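Local atomic coordinates of hypothetical protein ST1444 (Sulfolobus tokodaii, PDB entry 2EO0), a protein that is a Holliday junction resolvase that probably places paired nicks in opposing strands of four-way DNA during genetic recombination. Residues E88-V93 with V132-S137; G77-A82 with I102-L107. One frame throughout, in Å; residues are numbered along the deposited sequence.

Interaction 1 of 2, residues E88-V93 with V132-S137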
# COMPACT_ATOMS: atom_id res chain seq x y z
N GLU A 88 -5.31 4.18 6.95
CA GLU A 88 -5.24 5.24 7.94
C GLU A 88 -4.13 6.19 7.55
O GLU A 88 -2.97 5.80 7.43
CB GLU A 88 -4.95 4.67 9.32
CG GLU A 88 -6.19 4.35 10.09
CD GLU A 88 -6.08 4.83 11.52
OE1 GLU A 88 -6.29 6.04 11.78
OE2 GLU A 88 -5.77 3.99 12.39
N LEU A 89 -4.49 7.45 7.34
CA LEU A 89 -3.55 8.46 6.91
C LEU A 89 -3.00 9.31 8.07
O LEU A 89 -3.77 9.82 8.88
CB LEU A 89 -4.23 9.36 5.89
CG LEU A 89 -3.33 10.46 5.40
CD1 LEU A 89 -2.20 9.82 4.64
CD2 LEU A 89 -4.11 11.46 4.56
N PHE A 90 -1.67 9.48 8.11
CA PHE A 90 -1.00 10.26 9.14
C PHE A 90 -0.11 11.37 8.57
O PHE A 90 0.43 11.26 7.46
CB PHE A 90 -0.09 9.38 10.01
CG PHE A 90 -0.82 8.34 10.82
CD1 PHE A 90 -1.33 7.19 10.21
CD2 PHE A 90 -1.01 8.50 12.19
CE1 PHE A 90 -2.00 6.24 10.95
CE2 PHE A 90 -1.69 7.55 12.94
CZ PHE A 90 -2.19 6.41 12.32
N LEU A 91 0.07 12.43 9.36
CA LEU A 91 0.97 13.51 8.98
C LEU A 91 2.23 13.37 9.86
O LEU A 91 2.16 13.44 11.09
CB LEU A 91 0.33 14.88 9.24
CG LEU A 91 1.25 16.10 9.15
CD1 LEU A 91 1.66 16.33 7.73
CD2 LEU A 91 0.53 17.37 9.70
N GLY A 92 3.37 13.12 9.22
CA GLY A 92 4.59 13.02 9.99
C GLY A 92 5.40 14.29 9.83
O GLY A 92 5.72 14.67 8.71
N VAL A 93 5.73 14.95 10.94
CA VAL A 93 6.51 16.20 10.85
C VAL A 93 7.89 16.12 11.47
O VAL A 93 8.06 15.65 12.60
CB VAL A 93 5.79 17.39 11.53
CG1 VAL A 93 6.48 18.70 11.12
CG2 VAL A 93 4.29 17.39 11.15
N VAL A 132 3.94 2.98 15.84
CA VAL A 132 4.03 1.54 15.72
C VAL A 132 3.13 0.83 16.71
O VAL A 132 2.36 -0.05 16.31
CB VAL A 132 5.50 1.08 15.89
CG1 VAL A 132 5.57 -0.43 15.98
CG2 VAL A 132 6.31 1.57 14.72
N ARG A 133 3.19 1.19 17.99
CA ARG A 133 2.33 0.53 18.98
C ARG A 133 0.88 0.67 18.55
O ARG A 133 0.08 -0.28 18.65
CB ARG A 133 2.50 1.14 20.37
CG ARG A 133 3.73 0.65 21.11
CD ARG A 133 3.87 1.30 22.50
NE ARG A 133 5.07 0.82 23.20
CZ ARG A 133 5.43 1.20 24.43
NH1 ARG A 133 4.69 2.08 25.12
NH2 ARG A 133 6.54 0.71 24.98
N TYR A 134 0.54 1.85 18.06
CA TYR A 134 -0.81 2.12 17.61
C TYR A 134 -1.18 1.20 16.46
O TYR A 134 -2.27 0.62 16.43
CB TYR A 134 -0.94 3.56 17.12
CG TYR A 134 -2.27 3.79 16.47
CD1 TYR A 134 -3.41 3.97 17.24
CD2 TYR A 134 -2.40 3.78 15.08
CE1 TYR A 134 -4.64 4.16 16.66
CE2 TYR A 134 -3.63 3.96 14.48
CZ TYR A 134 -4.75 4.16 15.28
OH TYR A 134 -5.97 4.43 14.71
N VAL A 135 -0.29 1.09 15.49
CA VAL A 135 -0.55 0.22 14.36
C VAL A 135 -0.74 -1.22 14.85
O VAL A 135 -1.64 -1.91 14.38
CB VAL A 135 0.61 0.25 13.33
CG1 VAL A 135 0.31 -0.71 12.20
CG2 VAL A 135 0.78 1.66 12.78
N GLU A 136 0.09 -1.66 15.78
CA GLU A 136 -0.03 -3.01 16.33
C GLU A 136 -1.38 -3.29 16.96
O GLU A 136 -1.91 -4.39 16.81
CB GLU A 136 1.06 -3.28 17.37
CG GLU A 136 2.43 -3.55 16.80
CD GLU A 136 2.41 -4.63 15.73
OE1 GLU A 136 1.54 -5.52 15.82
OE2 GLU A 136 3.26 -4.58 14.81
N SER A 137 -1.93 -2.30 17.67
CA SER A 137 -3.22 -2.48 18.32
C SER A 137 -4.34 -2.58 17.30
O SER A 137 -5.40 -3.14 17.60
CB SER A 137 -3.49 -1.35 19.32
OG SER A 137 -3.94 -0.16 18.68

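Interaction 2 of 2, residues G77-A82 with I102-L107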
# COMPACT_ATOMS: atom_id res chain seq x y z
N GLY A 77 -6.25 15.90 -2.01
CA GLY A 77 -5.81 14.82 -2.89
C GLY A 77 -5.32 13.58 -2.15
O GLY A 77 -5.84 12.48 -2.36
N ILE A 78 -4.33 13.71 -1.27
CA ILE A 78 -3.85 12.55 -0.54
C ILE A 78 -4.98 11.99 0.31
O ILE A 78 -4.99 10.82 0.66
CB ILE A 78 -2.63 12.89 0.34
CG1 ILE A 78 -2.92 14.12 1.18
CG2 ILE A 78 -1.42 13.17 -0.52
CD1 ILE A 78 -1.66 14.72 1.84
N ARG A 79 -5.94 12.84 0.64
CA ARG A 79 -7.10 12.44 1.43
C ARG A 79 -8.03 11.53 0.60
O ARG A 79 -8.61 10.57 1.11
CB ARG A 79 -7.83 13.70 1.87
CG ARG A 79 -8.98 13.52 2.83
CD ARG A 79 -9.30 14.88 3.47
NE ARG A 79 -8.41 15.18 4.60
CZ ARG A 79 -8.34 16.36 5.20
NH1 ARG A 79 -9.09 17.37 4.78
NH2 ARG A 79 -7.56 16.52 6.27
N GLU A 80 -8.17 11.83 -0.69
CA GLU A 80 -9.01 11.04 -1.57
C GLU A 80 -8.34 9.68 -1.82
O GLU A 80 -8.99 8.64 -1.99
CB GLU A 80 -9.21 11.79 -2.90
CG GLU A 80 -10.29 11.20 -3.78
CD GLU A 80 -11.58 10.92 -3.01
OE1 GLU A 80 -12.11 11.86 -2.36
OE2 GLU A 80 -12.06 9.77 -3.07
N PHE A 81 -7.02 9.70 -1.86
CA PHE A 81 -6.25 8.49 -2.04
C PHE A 81 -6.44 7.63 -0.78
O PHE A 81 -6.54 6.40 -0.84
CB PHE A 81 -4.79 8.87 -2.23
CG PHE A 81 -3.89 7.71 -2.45
CD1 PHE A 81 -3.60 6.84 -1.41
CD2 PHE A 81 -3.31 7.49 -3.69
CE1 PHE A 81 -2.75 5.77 -1.60
CE2 PHE A 81 -2.46 6.41 -3.89
CZ PHE A 81 -2.18 5.55 -2.85
N ALA A 82 -6.53 8.30 0.36
CA ALA A 82 -6.72 7.62 1.63
C ALA A 82 -8.09 6.96 1.71
O ALA A 82 -8.22 5.85 2.22
CB ALA A 82 -6.53 8.61 2.76
N ILE A 102 0.83 12.72 13.67
CA ILE A 102 -0.52 12.88 14.19
C ILE A 102 -1.46 12.33 13.12
O ILE A 102 -1.05 12.15 11.97
CB ILE A 102 -0.88 14.35 14.43
CG1 ILE A 102 -0.52 15.15 13.18
CG2 ILE A 102 -0.15 14.88 15.66
CD1 ILE A 102 -1.07 16.55 13.18
N LYS A 103 -2.71 12.06 13.50
CA LYS A 103 -3.70 11.58 12.53
C LYS A 103 -3.95 12.75 11.60
O LYS A 103 -4.13 13.89 12.04
CB LYS A 103 -5.02 11.21 13.19
CG LYS A 103 -5.08 9.84 13.82
CD LYS A 103 -6.40 9.67 14.56
CE LYS A 103 -6.78 8.19 14.77
NZ LYS A 103 -5.74 7.36 15.45
N PHE A 104 -3.97 12.48 10.30
CA PHE A 104 -4.21 13.55 9.33
C PHE A 104 -5.53 14.29 9.63
O PHE A 104 -5.70 15.45 9.23
CB PHE A 104 -4.24 12.97 7.93
CG PHE A 104 -3.80 13.92 6.90
CD1 PHE A 104 -2.46 14.09 6.63
CD2 PHE A 104 -4.74 14.66 6.18
CE1 PHE A 104 -2.03 14.99 5.65
CE2 PHE A 104 -4.33 15.57 5.20
CZ PHE A 104 -2.96 15.73 4.94
N ASP A 105 -6.43 13.62 10.34
CA ASP A 105 -7.72 14.18 10.72
C ASP A 105 -7.61 15.34 11.69
O ASP A 105 -8.59 16.04 11.95
CB ASP A 105 -8.61 13.11 11.35
CG ASP A 105 -9.02 12.05 10.37
OD1 ASP A 105 -9.09 12.38 9.15
OD2 ASP A 105 -9.28 10.90 10.81
N MET A 106 -6.42 15.54 12.25
CA MET A 106 -6.21 16.63 13.19
C MET A 106 -6.04 17.97 12.48
O MET A 106 -6.12 19.03 13.11
CB MET A 106 -4.99 16.35 14.07
CG MET A 106 -5.11 15.09 14.92
SD MET A 106 -6.24 15.24 16.33
CE MET A 106 -5.00 15.35 17.67
N LEU A 107 -5.78 17.94 11.18
CA LEU A 107 -5.63 19.19 10.44
C LEU A 107 -7.01 19.83 10.23
O LEU A 107 -7.90 19.20 9.66
CB LEU A 107 -4.99 18.92 9.07
CG LEU A 107 -3.57 18.38 8.95
CD1 LEU A 107 -3.38 17.86 7.54
CD2 LEU A 107 -2.54 19.47 9.26

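Interaction 1 of 2, residues E88-V93 with V132-S137
E88 and F90 of the strand reach Y134 of the helix across backbones that stay well apart, the nearest CA atoms, those of E88 and V135, being 9.4 Å from each other; long side chains alone bridge the interval. Y134 does this with CG anti to its own backbone N (chi1 172°), which sends the ring out from the helix toward the strand. Its hydroxyl OH donates to the carboxylate oxygen OE2 of E88, the two side chains approaching from opposite directions, with carboxylate and ring planes 69° apart. The modelled OH to OE2 separation of 2.4 Å is doubtful, because OE2 is not securely placed. K138 is placed to salt-bridge the same doubtful oxygen, and K103 makes a weak hydrogen bond to the phenol oxygen, so the polar end of the contact lies among lysines. Deeper in, F90 brings CZ to within 3.6 Å of CE2 of Y134; the tyrosine atom lies at the edge of the F90 ring, and the planes are inclined by 70°, an oblique pair, neither stacked nor edge-to-face. Such packing of a late helix on the central sheet, on the face away from helix 72-85, fits the layered alpha/beta core of PDDEXK nucleases.

Interaction 2 of 2, residues G77-A82 with I102-L107
The ring of F104 is met by two consecutive residues of the helix, I78 and R79, which touch different atoms of the ring and show how one turn can hold an aromatic group by both an aliphatic and a charged side chain. I78 places CD1 3.5 Å from CZ of F104, its chain running at about a right angle to the phenylalanine. For this CG1 takes the crowded position between the backbone N and the carbonyl carbon (chi1 50°), with the terminal methyl extended beyond it. R79 leaves the helix past the ring at a distance, and a bend at chi3 (-83°) brings the guanidinium in, with NH2 3.4 Å from CD2 of F104. The nitrogen lies near the ring plane, at the edge, and the guanidinium stands 80° from that plane; the cation-pi partner of R79 is instead Y115. Helix 72-85 is the connection of a beta-alpha-beta crossover between parallel strands 53-61 and 88-95, while F104 begins the 3-10 turn just beyond edge strand 98-103. I78 also packs on E58, a probable magnesium ligand, which brings this hydrophobic junction close to the metal site. Within the turn, L107 N bonds to F104 O at 3.2 Å, and L107 lays CD1 over one face of the ring, 3.3 Å above the plane and offset toward the rim. Without the ring, as with an alanine at F104, a gap is likely to open between helix and turn, leaving I78 CD1 without its aromatic neighbour and the R79 guanidinium with less to rest against.

In the fold
From the N terminus, the chain first supplies the helical half of interaction 2, G77-A82, and then passes directly into strand 88-95, where E88-V93 opens interaction 1. It doubles back along edge strand 98-103, and I102-L107 closes the first loop; only after strands 108-109 and 115-117 and helix 119-123 does V132-S137 close the second. The segments therefore alternate, and the two closures cross. They are joined by antiparallel pairing of the neighbouring strands, with L91 N probably hydrogen-bonded to I102 O at 2.9 Å. In this worked example the crossing closures tie both helices, 72-85 and 128-143, to neighbouring strands of one sheet.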